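Local coordinates for protein hydroalkoxylation enzyme phnH (PDB 6JJT) that catalyses an enantioselective hydroalkoxylation in phenalenone biosynthesis in Penicillium herquei, converting an alkene-bearing phenalenone precursor into (2'R)-atrovenetin, at residues 22-26 with 145-149; 49-55 with 72-78; 109-115 with 128-134. One frame throughout, in Å; residues are numbered along the deposited sequence.

From the N terminus, 22-26 leads into the first strand, 26-44, and waits for the very end of the chain: its partner in interaction 1 is 145-149, so this contact closes a loop that spans nearly the whole barrel. Both other contacts fall within that loop. Interaction 2 closes first, joining strands 48-61 and 67-79 as a hairpin; interaction 3 follows in series, joining 110-116 to 129-133 across a longer connection. None of the three cross. Interactions 1 and 3 touch, because strands 129-133 and 142-148 are neighbours, with W146 N 2.7 Å from W131 O. Interaction 2 lies across the barrel from interaction 1, their centres about 28 Å apart.

Interaction 1: 22-26 with 145-149; sequences TPPNL and YWQIE
L26 and I148 lie side by side and point the same way, with CD2 of L26 3.7 Å from CG1 of I148. They form an antiparallel non-hydrogen-bonded pair, at which the first strand meets the last to close the antiparallel barrel. The other branch of I148 serves P24: its CG2 rests 3.6 Å from CG of the proline ring. This division of labour follows from the I148 torsion (chi1 -53°), which puts CG1 beside the backbone N and CG2 beside the carbonyl carbon, so that one isoleucine packs against two residues of the incoming chain. W146 meets L26 with the rim of its indole. CE3 is 4.2 Å from L26 CB, and the carbonyl carbon of L26 lies at the indole edge, near the ring plane.

The backbones are held by a pair of hydrogen bonds between N25 and the C-terminal residue. E149 N donates to N25 O at 3.0 Å; the return bond, N25 N to E149 O at 2.8 Å, comes from 42° above the plane of the terminal carboxylate. A water sits 3.0 Å from N25 OD1 and equally far from E149 OXT, although it has more acceptors around it than protons to give. The CB of E149 points away from 22-26, and its side-chain carboxylate takes a bond within its own segment: Q147 NE2 donates to OE1 at 2.7 Å, in the amide's own plane but from well above that of the carboxylate.

P24, L26 and I148 also pack on the second subunit, in keeping with the role of the long N-terminal loop at the tetramer interface. Within the barrel, strand 142-148 runs between 26-44, where Q147 is backbone hydrogen-bonded to E27, and 129-133, where I148 is likewise bonded to T129.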
loop_
_atom_site.group_PDB
_atom_site.type_symbol
_atom_site.label_atom_id
_atom_site.label_comp_id
_atom_site.label_asym_id
_atom_site.label_seq_id
_atom_site.Cartn_x
_atom_site.Cartn_y
_atom_site.Cartn_z
ATOM N N THR D 22 -30.268 5.854 3.839
ATOM C CA THR D 22 -30.276 5.784 5.295
ATOM C C THR D 22 -28.895 5.371 5.811
ATOM O O THR D 22 -28.303 4.478 5.220
ATOM C CB THR D 22 -31.466 4.955 5.809
ATOM O OG1 THR D 22 -31.365 3.598 5.384
ATOM C CG2 THR D 22 -32.792 5.547 5.366
ATOM N N PRO D 23 -28.451 5.952 6.952
ATOM C CA PRO D 23 -27.096 5.736 7.462
ATOM C C PRO D 23 -26.920 4.389 8.152
ATOM O O PRO D 23 -27.854 3.705 8.588
ATOM C CB PRO D 23 -26.881 6.899 8.429
ATOM C CG PRO D 23 -28.287 7.175 8.968
ATOM C CD PRO D 23 -29.208 6.899 7.790
ATOM N N PRO D 24 -25.653 3.939 8.295
ATOM C CA PRO D 24 -25.336 2.755 9.080
ATOM C C PRO D 24 -25.494 3.077 10.571
ATOM O O PRO D 24 -25.668 4.231 10.947
ATOM C CB PRO D 24 -23.842 2.560 8.738
ATOM C CG PRO D 24 -23.357 3.938 8.482
ATOM C CD PRO D 24 -24.467 4.552 7.655
ATOM N N ASN D 25 -25.355 2.038 11.386
ATOM C CA ASN D 25 -25.354 2.183 12.836
ATOM C C ASN D 25 -23.909 2.237 13.330
ATOM O O ASN D 25 -23.031 1.644 12.672
ATOM C CB ASN D 25 -26.105 1.026 13.513
ATOM C CG ASN D 25 -27.583 1.004 13.171
ATOM O OD1 ASN D 25 -28.068 0.029 12.601
ATOM N ND2 ASN D 25 -28.284 2.088 13.469
ATOM N N LEU D 26 -23.702 2.925 14.468
ATOM C CA LEU D 26 -22.412 3.085 15.154
ATOM C C LEU D 26 -22.514 2.436 16.537
ATOM O O LEU D 26 -23.474 2.696 17.273
ATOM C CB LEU D 26 -22.076 4.567 15.314
ATOM C CG LEU D 26 -21.912 5.360 14.020
ATOM C CD1 LEU D 26 -22.264 6.824 14.243
ATOM C CD2 LEU D 26 -20.482 5.271 13.544
ATOM N N TYR D 145 -12.919 4.469 19.374
ATOM C CA TYR D 145 -13.282 3.898 18.075
ATOM C C TYR D 145 -14.658 3.251 18.096
ATOM O O TYR D 145 -15.037 2.590 19.075
ATOM C CB TYR D 145 -12.259 2.834 17.662
ATOM C CG TYR D 145 -10.839 3.298 17.465
ATOM C CD1 TYR D 145 -9.979 3.320 18.547
ATOM C CD2 TYR D 145 -10.345 3.681 16.212
ATOM C CE1 TYR D 145 -8.655 3.720 18.408
ATOM C CE2 TYR D 145 -9.016 4.085 16.066
ATOM C CZ TYR D 145 -8.182 4.109 17.169
ATOM O OH TYR D 145 -6.848 4.445 17.054
ATOM N N TRP D 146 -15.340 3.332 16.937
ATOM C CA TRP D 146 -16.704 2.874 16.708
ATOM C C TRP D 146 -16.739 1.873 15.564
ATOM O O TRP D 146 -16.129 2.128 14.513
ATOM C CB TRP D 146 -17.580 4.090 16.375
ATOM C CG TRP D 146 -17.602 5.048 17.526
ATOM C CD1 TRP D 146 -16.646 5.975 17.834
ATOM C CD2 TRP D 146 -18.588 5.113 18.564
ATOM N NE1 TRP D 146 -16.987 6.638 18.987
ATOM C CE2 TRP D 146 -18.161 6.112 19.468
ATOM C CE3 TRP D 146 -19.784 4.434 18.790
ATOM C CZ2 TRP D 146 -18.925 6.474 20.580
ATOM C CZ3 TRP D 146 -20.526 4.771 19.905
ATOM C CH2 TRP D 146 -20.090 5.768 20.779
ATOM N N GLN D 147 -17.515 0.798 15.691
ATOM C CA GLN D 147 -17.869 -0.116 14.620
ATOM C C GLN D 147 -18.980 0.518 13.784
ATOM O O GLN D 147 -19.972 1.010 14.340
ATOM C CB GLN D 147 -18.365 -1.434 15.210
ATOM C CG GLN D 147 -18.883 -2.513 14.260
ATOM C CD GLN D 147 -19.068 -3.828 14.988
ATOM O OE1 GLN D 147 -18.886 -3.889 16.199
ATOM N NE2 GLN D 147 -19.449 -4.890 14.296
ATOM N N ILE D 148 -18.788 0.561 12.459
ATOM C CA ILE D 148 -19.763 1.172 11.555
ATOM C C ILE D 148 -20.342 0.056 10.724
ATOM O O ILE D 148 -19.587 -0.600 10.034
ATOM C CB ILE D 148 -19.121 2.206 10.609
ATOM C CG1 ILE D 148 -18.327 3.244 11.380
ATOM C CG2 ILE D 148 -20.186 2.889 9.752
ATOM C CD1 ILE D 148 -17.597 4.215 10.487
ATOM N N GLU D 149 -21.660 -0.193 10.765
ATOM C CA GLU D 149 -22.276 -1.157 9.861
ATOM C C GLU D 149 -23.794 -1.063 9.935
ATOM O O GLU D 149 -24.262 -0.484 10.888
ATOM C CB GLU D 149 -21.901 -2.619 10.117
ATOM C CG GLU D 149 -22.035 -3.060 11.544
ATOM C CD GLU D 149 -21.473 -4.457 11.754
ATOM O OE1 GLU D 149 -20.197 -4.654 11.694
ATOM O OE2 GLU D 149 -22.308 -5.373 11.950
ATOM O OXT GLU D 149 -24.422 -1.622 9.042
HETATM O O HOH W 1 -27.210 -0.987 9.924
#

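Interaction 2: 49-55 with 72-78; sequences IKALQTL and GTALSTR
From I49 opposite R78 to Q53 opposite A74, two strands run antiparallel in regular register; the axes of 49-55 and 72-78 approach to 4.5 Å with 153° between directions, and paired N-H...O bonds form at I49/R78, A51/S76 and Q53/A74. On the face carrying K50, L52, T73, L75 and T77, L52 is the centre of the apolar packing. Its CG, swung away from the backbone N (chi1 174°), reaches diagonally to T73 CG2 at 3.7 Å, while its CB meets L75 CD2 at 3.8 Å. K50 and T77 run alongside one another, the lysine CG 3.5 Å from T77 OG1.

The two strands, 48-61 and 67-79, form a beta hairpin in the closed antiparallel barrel of this DUF3237 protein, flanked by 26-44 and 84-94. This same face meets the third subunit: L52 packs on its L101, L75 on its H89, and T73 OG1 is hydrogen-bonded to the T73 OG1 of that chain. A bound PEG molecule lies about 4 Å from the L75 side chain.

On the opposite face, which also carries I49, Q53 and R78, the small side chains A51, A74 and S76 lie beside ordered water. S76 OG contacts two waters, each at 2.9 Å; one donates to I49 O, the other to A74 O and weakly to A51 O. Q53 stretches away over the neighbouring strand, where its NE2 bonds G37 O.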
loop_
_atom_site.group_PDB
_atom_site.type_symbol
_atom_site.label_atom_id
_atom_site.label_comp_id
_atom_site.label_asym_id
_atom_site.label_seq_id
_atom_site.Cartn_x
_atom_site.Cartn_y
_atom_site.Cartn_z
ATOM N N ILE D 49 5.479 17.822 4.538
ATOM C CA ILE D 49 6.353 17.254 5.578
ATOM C C ILE D 49 5.998 15.794 5.880
ATOM O O ILE D 49 4.910 15.496 6.372
ATOM C CB ILE D 49 6.274 18.005 6.915
ATOM C CG1 ILE D 49 6.703 19.450 6.708
ATOM C CG2 ILE D 49 7.080 17.309 8.012
ATOM C CD1 ILE D 49 7.503 19.513 5.460
ATOM N N LYS D 50 6.973 14.878 5.690
ATOM C CA LYS D 50 6.747 13.420 5.756
ATOM C C LYS D 50 7.573 12.833 6.906
ATOM O O LYS D 50 8.785 13.155 7.004
ATOM C CB LYS D 50 7.093 12.725 4.435
ATOM C CG LYS D 50 6.330 13.274 3.218
ATOM C CD LYS D 50 6.611 12.370 2.041
ATOM C CE LYS D 50 6.337 13.036 0.710
ATOM N NZ LYS D 50 6.583 12.028 -0.365
ATOM N N ALA D 51 6.962 12.006 7.764
ATOM C CA ALA D 51 7.624 11.461 8.939
ATOM C C ALA D 51 7.267 10.003 9.130
ATOM O O ALA D 51 6.210 9.505 8.685
ATOM C CB ALA D 51 7.200 12.244 10.163
ATOM N N LEU D 52 8.169 9.296 9.810
ATOM C CA LEU D 52 7.932 7.952 10.295
ATOM C C LEU D 52 7.956 7.995 11.818
ATOM O O LEU D 52 8.821 8.732 12.375
ATOM C CB LEU D 52 9.023 6.998 9.781
ATOM C CG LEU D 52 8.945 5.565 10.357
ATOM C CD1 LEU D 52 9.435 4.502 9.363
ATOM C CD2 LEU D 52 9.724 5.406 11.667
ATOM N N GLN D 53 7.017 7.323 12.502
ATOM C CA GLN D 53 6.950 7.333 13.953
ATOM C C GLN D 53 6.609 5.924 14.420
ATOM O O GLN D 53 5.626 5.336 13.967
ATOM C CB GLN D 53 5.878 8.318 14.389
ATOM C CG GLN D 53 5.865 8.531 15.898
ATOM C CD GLN D 53 5.072 9.735 16.331
ATOM O OE1 GLN D 53 4.035 10.028 15.779
ATOM N NE2 GLN D 53 5.547 10.429 17.361
ATOM N N THR D 54 7.402 5.395 15.349
ATOM C CA THR D 54 7.154 4.085 15.929
ATOM C C THR D 54 5.979 4.150 16.911
ATOM O O THR D 54 5.872 5.143 17.668
ATOM C CB THR D 54 8.465 3.587 16.574
ATOM O OG1 THR D 54 9.402 3.438 15.504
ATOM C CG2 THR D 54 8.329 2.287 17.322
ATOM N N LEU D 55 5.180 3.087 17.007
ATOM C CA LEU D 55 4.227 2.893 18.084
ATOM C C LEU D 55 4.925 1.950 19.063
ATOM O O LEU D 55 5.277 0.847 18.698
ATOM C CB LEU D 55 2.925 2.245 17.589
ATOM C CG LEU D 55 2.075 3.000 16.565
ATOM C CD1 LEU D 55 0.622 2.618 16.813
ATOM C CD2 LEU D 55 2.245 4.508 16.615
ATOM N N GLY D 72 4.352 -1.156 16.228
ATOM C CA GLY D 72 3.931 -0.858 14.859
ATOM C C GLY D 72 4.584 0.431 14.412
ATOM O O GLY D 72 5.466 0.945 15.106
ATOM N N THR D 73 4.239 0.900 13.233
ATOM C CA THR D 73 4.821 2.095 12.643
ATOM C C THR D 73 3.730 2.897 11.950
ATOM O O THR D 73 2.847 2.331 11.293
ATOM C CB THR D 73 5.889 1.716 11.603
ATOM O OG1 THR D 73 6.938 1.008 12.272
ATOM C CG2 THR D 73 6.457 2.884 10.815
ATOM N N ALA D 74 3.802 4.227 12.061
ATOM C CA ALA D 74 2.929 5.174 11.377
ATOM C C ALA D 74 3.734 6.035 10.413
ATOM O O ALA D 74 4.832 6.491 10.755
ATOM C CB ALA D 74 2.259 6.087 12.360
ATOM N N LEU D 75 3.250 6.228 9.194
ATOM C CA LEU D 75 3.830 7.157 8.238
ATOM C C LEU D 75 2.864 8.295 8.039
ATOM O O LEU D 75 1.642 8.054 7.855
ATOM C CB LEU D 75 4.021 6.439 6.891
ATOM C CG LEU D 75 5.077 5.330 6.837
ATOM C CD1 LEU D 75 5.094 4.667 5.465
ATOM C CD2 LEU D 75 6.464 5.866 7.143
ATOM N N SER D 76 3.320 9.540 8.131
ATOM C CA SER D 76 2.379 10.653 8.056
ATOM C C SER D 76 2.906 11.672 7.058
ATOM O O SER D 76 4.111 11.815 6.862
ATOM C CB SER D 76 2.174 11.255 9.394
ATOM O OG SER D 76 3.405 11.775 9.881
ATOM N N THR D 77 2.004 12.360 6.390
ATOM C CA THR D 77 2.367 13.473 5.514
ATOM C C THR D 77 1.477 14.680 5.811
ATOM O O THR D 77 0.237 14.544 5.703
ATOM C CB THR D 77 2.156 13.102 4.045
ATOM O OG1 THR D 77 3.079 12.065 3.720
ATOM C CG2 THR D 77 2.443 14.256 3.097
ATOM N N ARG D 78 2.114 15.784 6.169
ATOM C CA ARG D 78 1.405 17.046 6.336
ATOM C C ARG D 78 1.647 17.857 5.075
ATOM O O ARG D 78 2.784 18.233 4.827
ATOM C CB ARG D 78 1.996 17.805 7.523
ATOM C CG ARG D 78 1.244 19.117 7.763
ATOM C CD ARG D 78 1.773 20.094 8.795
ATOM N NE ARG D 78 1.619 19.658 10.179
ATOM C CZ ARG D 78 0.534 19.872 10.924
ATOM N NH1 ARG D 78 0.494 19.437 12.174
ATOM N NH2 ARG D 78 -0.505 20.519 10.416
HETATM O O HOH W 2 4.230 14.365 8.992
HETATM O O HOH W 3 4.390 9.462 11.307
HETATM O O HOH W 4 8.743 1.898 13.689
HETATM O O HOH W 5 7.245 -0.615 17.711
#

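Interaction 3: 109-115 with 128-134; sequences PYVAVLF and VTAWGTP
V111 and V113 pair with G132 and A130 in the closed antiparallel beta barrel, joining strands 110-116 and 129-133, consecutive strands linked by a long loop. Four backbone hydrogen bonds do this, two at each pair. The shortest is G132 N to V111 O at 2.7 Å. Beyond the strand start, a side chain takes over: T133 OG1, placed opposite its own backbone N (chi1 -164°), donates to P109 O at 2.8 Å from 57° above the carbonyl plane. P109 itself follows a cis peptide bond.

Among the aromatic contacts, Y110 and W131 lie alongside each other with planes 26° apart but slid so far that they barely overlap; Y110 CD1 approaches W131 CZ2 to 3.4 Å. W131 also has V111 O over one face of its indole. Its NE1 is taken by T129 OG1 of the second subunit, and T129 is bonded in turn by W131 of that chain.

Apolar packing gathers on the face carrying V113 and A130. F115 presents its ring edge there, CE2 lying 4.0 Å from A130 CB, and it also touches V128 CG1; L29 of strand 26-44 packs on both F115 and A130. At the far end a water bridges the two segments, accepting from F115 N at 2.9 Å and lying 2.7 Å from V128 O, one of more acceptors than it has protons for.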
loop_
_atom_site.group_PDB
_atom_site.type_symbol
_atom_site.label_atom_id
_atom_site.label_comp_id
_atom_site.label_asym_id
_atom_site.label_seq_id
_atom_site.Cartn_x
_atom_site.Cartn_y
_atom_site.Cartn_z
ATOM N N PRO D 109 -7.805 14.553 12.232
ATOM C CA PRO D 109 -7.769 13.560 13.297
ATOM C C PRO D 109 -8.732 12.391 13.203
ATOM O O PRO D 109 -8.966 11.720 14.198
ATOM C CB PRO D 109 -8.199 14.423 14.512
ATOM C CG PRO D 109 -9.225 15.369 13.933
ATOM C CD PRO D 109 -8.655 15.710 12.573
ATOM N N TYR D 110 -9.274 12.139 11.996
ATOM C CA TYR D 110 -10.234 11.065 11.802
ATOM C C TYR D 110 -9.540 9.797 11.265
ATOM O O TYR D 110 -8.830 9.873 10.220
ATOM C CB TYR D 110 -11.259 11.533 10.765
ATOM C CG TYR D 110 -11.860 12.894 11.089
ATOM C CD1 TYR D 110 -12.250 13.226 12.404
ATOM C CD2 TYR D 110 -12.003 13.874 10.122
ATOM C CE1 TYR D 110 -12.773 14.475 12.720
ATOM C CE2 TYR D 110 -12.504 15.128 10.431
ATOM C CZ TYR D 110 -12.904 15.420 11.721
ATOM O OH TYR D 110 -13.430 16.665 11.996
ATOM N N VAL D 111 -9.783 8.678 11.921
ATOM C CA VAL D 111 -9.015 7.455 11.697
ATOM C C VAL D 111 -9.939 6.321 11.305
ATOM O O VAL D 111 -10.831 5.947 12.057
ATOM C CB VAL D 111 -8.210 7.081 12.958
ATOM C CG1 VAL D 111 -7.326 5.853 12.672
ATOM C CG2 VAL D 111 -7.382 8.260 13.447
ATOM N N ALA D 112 -9.683 5.704 10.149
ATOM C CA ALA D 112 -10.421 4.516 9.744
ATOM C C ALA D 112 -9.584 3.290 10.071
ATOM O O ALA D 112 -8.342 3.359 9.910
ATOM C CB ALA D 112 -10.668 4.560 8.244
ATOM N N VAL D 113 -10.213 2.173 10.402
ATOM C CA VAL D 113 -9.497 1.022 10.905
ATOM C C VAL D 113 -10.072 -0.237 10.295
ATOM O O VAL D 113 -11.305 -0.386 10.168
ATOM C CB VAL D 113 -9.677 0.920 12.436
ATOM C CG1 VAL D 113 -8.764 -0.131 13.017
ATOM C CG2 VAL D 113 -9.442 2.242 13.120
ATOM N N LEU D 114 -9.183 -1.158 9.955
ATOM C CA LEU D 114 -9.470 -2.514 9.557
ATOM C C LEU D 114 -8.648 -3.460 10.442
ATOM O O LEU D 114 -7.639 -3.022 11.023
ATOM C CB LEU D 114 -9.132 -2.738 8.074
ATOM C CG LEU D 114 -10.012 -1.965 7.101
ATOM C CD1 LEU D 114 -9.338 -1.922 5.731
ATOM C CD2 LEU D 114 -11.425 -2.541 6.993
ATOM N N PHE D 115 -9.047 -4.727 10.506
ATOM C CA PHE D 115 -8.465 -5.716 11.403
ATOM C C PHE D 115 -8.233 -7.032 10.701
ATOM O O PHE D 115 -8.961 -7.399 9.770
ATOM C CB PHE D 115 -9.453 -6.051 12.549
ATOM C CG PHE D 115 -9.892 -4.850 13.354
ATOM C CD1 PHE D 115 -9.106 -4.387 14.423
ATOM C CD2 PHE D 115 -11.026 -4.132 13.002
ATOM C CE1 PHE D 115 -9.516 -3.276 15.164
ATOM C CE2 PHE D 115 -11.403 -3.007 13.704
ATOM C CZ PHE D 115 -10.653 -2.576 14.783
ATOM N N VAL D 128 -15.112 -6.158 10.215
ATOM C CA VAL D 128 -15.435 -4.860 10.773
ATOM C C VAL D 128 -14.695 -3.709 10.089
ATOM O O VAL D 128 -13.461 -3.743 9.920
ATOM C CB VAL D 128 -15.139 -4.810 12.295
ATOM C CG1 VAL D 128 -15.263 -3.410 12.879
ATOM C CG2 VAL D 128 -16.041 -5.832 13.021
ATOM N N THR D 129 -15.405 -2.634 9.782
ATOM C CA THR D 129 -14.816 -1.327 9.527
ATOM C C THR D 129 -15.064 -0.460 10.754
ATOM O O THR D 129 -16.253 -0.236 11.168
ATOM C CB THR D 129 -15.495 -0.590 8.358
ATOM O OG1 THR D 129 -16.936 -0.754 8.479
ATOM C CG2 THR D 129 -15.149 -1.210 7.032
ATOM N N ALA D 130 -14.013 0.071 11.362
ATOM C CA ALA D 130 -14.159 1.007 12.465
ATOM C C ALA D 130 -13.642 2.387 12.152
ATOM O O ALA D 130 -12.962 2.615 11.140
ATOM C CB ALA D 130 -13.507 0.426 13.706
ATOM N N TRP D 131 -13.896 3.336 13.060
ATOM C CA TRP D 131 -13.581 4.736 12.875
ATOM C C TRP D 131 -13.324 5.327 14.255
ATOM O O TRP D 131 -14.110 5.013 15.172
ATOM C CB TRP D 131 -14.764 5.460 12.219
ATOM C CG TRP D 131 -14.511 6.893 11.933
ATOM C CD1 TRP D 131 -14.135 7.447 10.737
ATOM C CD2 TRP D 131 -14.616 8.014 12.830
ATOM N NE1 TRP D 131 -13.997 8.790 10.825
ATOM C CE2 TRP D 131 -14.303 9.179 12.098
ATOM C CE3 TRP D 131 -14.964 8.161 14.188
ATOM C CZ2 TRP D 131 -14.269 10.449 12.648
ATOM C CZ3 TRP D 131 -14.938 9.427 14.735
ATOM C CH2 TRP D 131 -14.637 10.555 13.973
ATOM N N GLY D 132 -12.279 6.146 14.384
ATOM C CA GLY D 132 -11.963 6.717 15.686
ATOM C C GLY D 132 -11.404 8.108 15.579
ATOM O O GLY D 132 -11.013 8.569 14.512
ATOM N N THR D 133 -11.332 8.790 16.744
ATOM C CA THR D 133 -10.742 10.105 16.822
ATOM C C THR D 133 -10.434 10.363 18.298
ATOM O O THR D 133 -11.031 9.688 19.137
ATOM C CB THR D 133 -11.703 11.150 16.236
ATOM O OG1 THR D 133 -11.002 12.345 15.975
ATOM C CG2 THR D 133 -12.886 11.474 17.153
ATOM N N PRO D 134 -9.499 11.266 18.641
ATOM C CA PRO D 134 -9.241 11.601 20.060
ATOM C C PRO D 134 -10.444 12.382 20.609
ATOM O O PRO D 134 -10.781 13.408 20.031
ATOM C CB PRO D 134 -7.963 12.434 20.041
ATOM C CG PRO D 134 -7.403 12.251 18.644
ATOM C CD PRO D 134 -8.614 12.036 17.751
HETATM O O HOH W 6 -11.545 -5.515 9.209
#